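Local coordinates for hypothetical protein VPA1032 (Vibrio parahaemolyticus, PDB 1ZBP) that is of unknown function but belongs to the ImpE family, some of whose members are associated with bacterial type VI secretion gene clusters, at residues 175-180 / 191-196. Numbering follows the deposited sequence.
Sequences TLEIKS and PVEFDI
Glu177 and Glu193 trade two backbone hydrogen bonds, Glu177 N to Glu193 O at 2.8 Å and Glu193 N to Glu177 O at 3.0 Å, and this pair illustrates how an antiparallel register sets which side chains share a face. At the next hydrogen-bonded pair, Thr175 N donates to Asp195 O, while the return bond from Asp195 N to Thr175 O is weak; at the other end Lys179 N donates to Pro191 O just beyond the end of strand 173-178. Because the two glutamates face each other, their side chains run together on one face of the sheet, with the carboxylate planes 62° apart and Glu177 OE2 only 3.2 Å from Glu193 OE1. Two acceptors so close would repel if both were charged, so their proximity could raise the pKa of one of them. Lys179 may ease the strain: its chain, bent at chi3 (54°), crosses the Pro191 ring nearly at a right angle and brings NZ to 4.0 Å from Glu193 OE2, too far for a salt bridge. Glu203 adds another negative charge near Glu193. The reverse face is apolar. With CG anti to the backbone N (chi1 -168°), Leu176 lays CD2 against Phe194 CB at 3.6 Å, whereas the phenyl ring leads away from Leu176 and packs on Leu158 of strand 155-159; Ile178 CG2 lies more loosely, 4.3 Å from Val192 CG1. Strands 173-178 and 189-196, consecutive and joined by a long loop, form an antiparallel beta hairpin, flanked by strands 257-260 and 202-207 in the eight-stranded antiparallel sheet.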
ATOM      1  N   THR A 175       3.143  17.933   1.880  1.00 26.12           N
ATOM      2  CA  THR A 175       2.704  17.570   3.226  1.00 26.51           C
ATOM      3  C   THR A 175       2.104  16.171   3.153  1.00 26.73           C
ATOM      4  O   THR A 175       1.570  15.771   2.119  1.00 25.30           O
ATOM      5  CB  THR A 175       1.622  18.532   3.809  1.00 28.12           C
ATOM      6  OG1 THR A 175       0.519  18.617   2.900  1.00 28.59           O
ATOM      7  CG2 THR A 175       2.204  19.933   4.067  1.00 25.69           C
ATOM      8  N   LEU A 176       2.202  15.411   4.237  1.00 28.33           N
ATOM      9  CA  LEU A 176       1.625  14.063   4.247  1.00 29.66           C
ATOM     10  C   LEU A 176       1.223  13.756   5.675  1.00 30.05           C
ATOM     11  O   LEU A 176       1.959  14.045   6.612  1.00 30.18           O
ATOM     12  CB  LEU A 176       2.644  13.027   3.735  1.00 30.41           C
ATOM     13  CG  LEU A 176       2.203  11.595   3.387  1.00 30.94           C
ATOM     14  CD1 LEU A 176       2.143  10.779   4.633  1.00 32.06           C
ATOM     15  CD2 LEU A 176       0.856  11.596   2.663  1.00 32.02           C
ATOM     16  N   GLU A 177       0.040  13.192   5.845  1.00 31.66           N
ATOM     17  CA  GLU A 177      -0.430  12.858   7.175  1.00 33.70           C
ATOM     18  C   GLU A 177      -1.024  11.461   7.166  1.00 32.52           C
ATOM     19  O   GLU A 177      -1.925  11.158   6.377  1.00 31.24           O
ATOM     20  CB  GLU A 177      -1.479  13.872   7.644  1.00 38.59           C
ATOM     21  CG  GLU A 177      -2.039  13.606   9.047  1.00 46.95           C
ATOM     22  CD  GLU A 177      -3.336  14.370   9.343  1.00 52.87           C
ATOM     23  OE1 GLU A 177      -3.912  14.151  10.442  1.00 53.46           O
ATOM     24  OE2 GLU A 177      -3.782  15.179   8.485  1.00 54.69           O
ATOM     25  N   ILE A 178      -0.501  10.606   8.034  1.00 31.16           N
ATOM     26  CA  ILE A 178      -0.997   9.245   8.129  1.00 31.69           C
ATOM     27  C   ILE A 178      -1.869   9.163   9.371  1.00 31.41           C
ATOM     28  O   ILE A 178      -1.403   9.380  10.486  1.00 30.96           O
ATOM     29  CB  ILE A 178       0.156   8.255   8.235  1.00 31.97           C
ATOM     30  CG1 ILE A 178       1.145   8.512   7.093  1.00 29.60           C
ATOM     31  CG2 ILE A 178      -0.374   6.825   8.148  1.00 30.24           C
ATOM     32  CD1 ILE A 178       2.318   7.579   7.090  1.00 34.95           C
ATOM     33  N   LYS A 179      -3.144   8.869   9.160  1.00 31.95           N
ATOM     34  CA  LYS A 179      -4.102   8.787  10.245  1.00 33.52           C
ATOM     35  C   LYS A 179      -4.014   7.466  10.981  1.00 33.68           C
ATOM     36  O   LYS A 179      -3.344   6.529  10.543  1.00 33.76           O
ATOM     37  CB  LYS A 179      -5.528   9.028   9.706  1.00 31.98           C
ATOM     38  CG  LYS A 179      -5.862  10.514   9.510  1.00 35.82           C
ATOM     39  CD  LYS A 179      -6.865  10.765   8.379  1.00 41.93           C
ATOM     40  CE  LYS A 179      -8.155   9.944   8.533  1.00 44.92           C
ATOM     41  NZ  LYS A 179      -9.204  10.242   7.484  1.00 43.96           N
ATOM     42  N   SER A 180      -4.659   7.407  12.136  1.00 35.71           N
ATOM     43  CA  SER A 180      -4.660   6.181  12.916  1.00 35.37           C
ATOM     44  C   SER A 180      -5.811   5.354  12.379  1.00 35.09           C
ATOM     45  O   SER A 180      -6.816   5.903  11.913  1.00 35.70           O
ATOM     46  CB  SER A 180      -4.847   6.498  14.394  1.00 35.86           C
ATOM     47  OG  SER A 180      -3.667   7.144  14.893  1.00 37.65           O
ATOM     48  N   PRO A 191      -5.961   5.621   5.873  1.00 24.75           N
ATOM     49  CA  PRO A 191      -6.437   6.872   5.291  1.00 23.66           C
ATOM     50  C   PRO A 191      -5.330   7.900   5.444  1.00 23.75           C
ATOM     51  O   PRO A 191      -4.670   7.963   6.487  1.00 24.94           O
ATOM     52  CB  PRO A 191      -7.661   7.207   6.143  1.00 26.57           C
ATOM     53  CG  PRO A 191      -8.160   5.835   6.570  1.00 26.92           C
ATOM     54  CD  PRO A 191      -6.861   5.169   6.947  1.00 27.01           C
ATOM     55  N   VAL A 192      -5.091   8.681   4.401  1.00 21.80           N
ATOM     56  CA  VAL A 192      -4.052   9.693   4.475  1.00 22.35           C
ATOM     57  C   VAL A 192      -4.513  10.989   3.833  1.00 25.64           C
ATOM     58  O   VAL A 192      -5.308  10.984   2.886  1.00 26.26           O
ATOM     59  CB  VAL A 192      -2.742   9.227   3.780  1.00 21.48           C
ATOM     60  CG1 VAL A 192      -2.174   7.993   4.476  1.00 19.65           C
ATOM     61  CG2 VAL A 192      -2.996   8.939   2.318  1.00 17.56           C
ATOM     62  N   GLU A 193      -4.029  12.096   4.385  1.00 28.47           N
ATOM     63  CA  GLU A 193      -4.326  13.437   3.890  1.00 32.56           C
ATOM     64  C   GLU A 193      -2.995  13.921   3.341  1.00 32.99           C
ATOM     65  O   GLU A 193      -1.987  13.854   4.041  1.00 33.42           O
ATOM     66  CB  GLU A 193      -4.752  14.369   5.033  1.00 36.10           C
ATOM     67  CG  GLU A 193      -6.205  14.846   4.988  1.00 43.56           C
ATOM     68  CD  GLU A 193      -7.056  14.233   6.092  1.00 47.11           C
ATOM     69  OE1 GLU A 193      -6.623  14.275   7.272  1.00 48.81           O
ATOM     70  OE2 GLU A 193      -8.160  13.724   5.779  1.00 46.59           O
ATOM     71  N   PHE A 194      -2.979  14.401   2.103  1.00 33.40           N
ATOM     72  CA  PHE A 194      -1.735  14.866   1.512  1.00 34.70           C
ATOM     73  C   PHE A 194      -1.864  16.178   0.736  1.00 37.93           C
ATOM     74  O   PHE A 194      -2.915  16.827   0.723  1.00 38.16           O
ATOM     75  CB  PHE A 194      -1.183  13.782   0.586  1.00 33.70           C
ATOM     76  CG  PHE A 194      -2.159  13.331  -0.460  1.00 33.09           C
ATOM     77  CD1 PHE A 194      -2.464  14.142  -1.548  1.00 35.09           C
ATOM     78  CD2 PHE A 194      -2.784  12.100  -0.358  1.00 34.06           C
ATOM     79  CE1 PHE A 194      -3.378  13.724  -2.525  1.00 32.91           C
ATOM     80  CE2 PHE A 194      -3.697  11.674  -1.325  1.00 33.46           C
ATOM     81  CZ  PHE A 194      -3.995  12.484  -2.406  1.00 34.02           C
ATOM     82  N   ASP A 195      -0.758  16.556   0.103  1.00 40.24           N
ATOM     83  CA  ASP A 195      -0.640  17.757  -0.714  1.00 40.69           C
ATOM     84  C   ASP A 195       0.623  17.506  -1.511  1.00 40.34           C
ATOM     85  O   ASP A 195       1.719  17.813  -1.055  1.00 40.41           O
ATOM     86  CB  ASP A 195      -0.472  19.004   0.162  1.00 42.13           C
ATOM     87  CG  ASP A 195      -0.177  20.266  -0.651  1.00 44.84           C
ATOM     88  OD1 ASP A 195      -0.096  21.357  -0.042  1.00 47.54           O
ATOM     89  OD2 ASP A 195      -0.021  20.178  -1.890  1.00 44.86           O
ATOM     90  N   ILE A 196       0.467  16.911  -2.688  1.00 40.79           N
ATOM     91  CA  ILE A 196       1.613  16.609  -3.531  1.00 41.35           C
ATOM     92  C   ILE A 196       1.509  17.368  -4.851  1.00 42.35           C
ATOM     93  O   ILE A 196       0.413  17.684  -5.317  1.00 41.27           O
ATOM     94  CB  ILE A 196       1.731  15.073  -3.820  1.00 40.58           C
ATOM     95  CG1 ILE A 196       0.787  14.668  -4.938  1.00 41.08           C
ATOM     96  CG2 ILE A 196       1.359  14.263  -2.567  1.00 37.57           C
ATOM     97  CD1 ILE A 196       1.481  13.965  -6.080  1.00 44.37           C
TER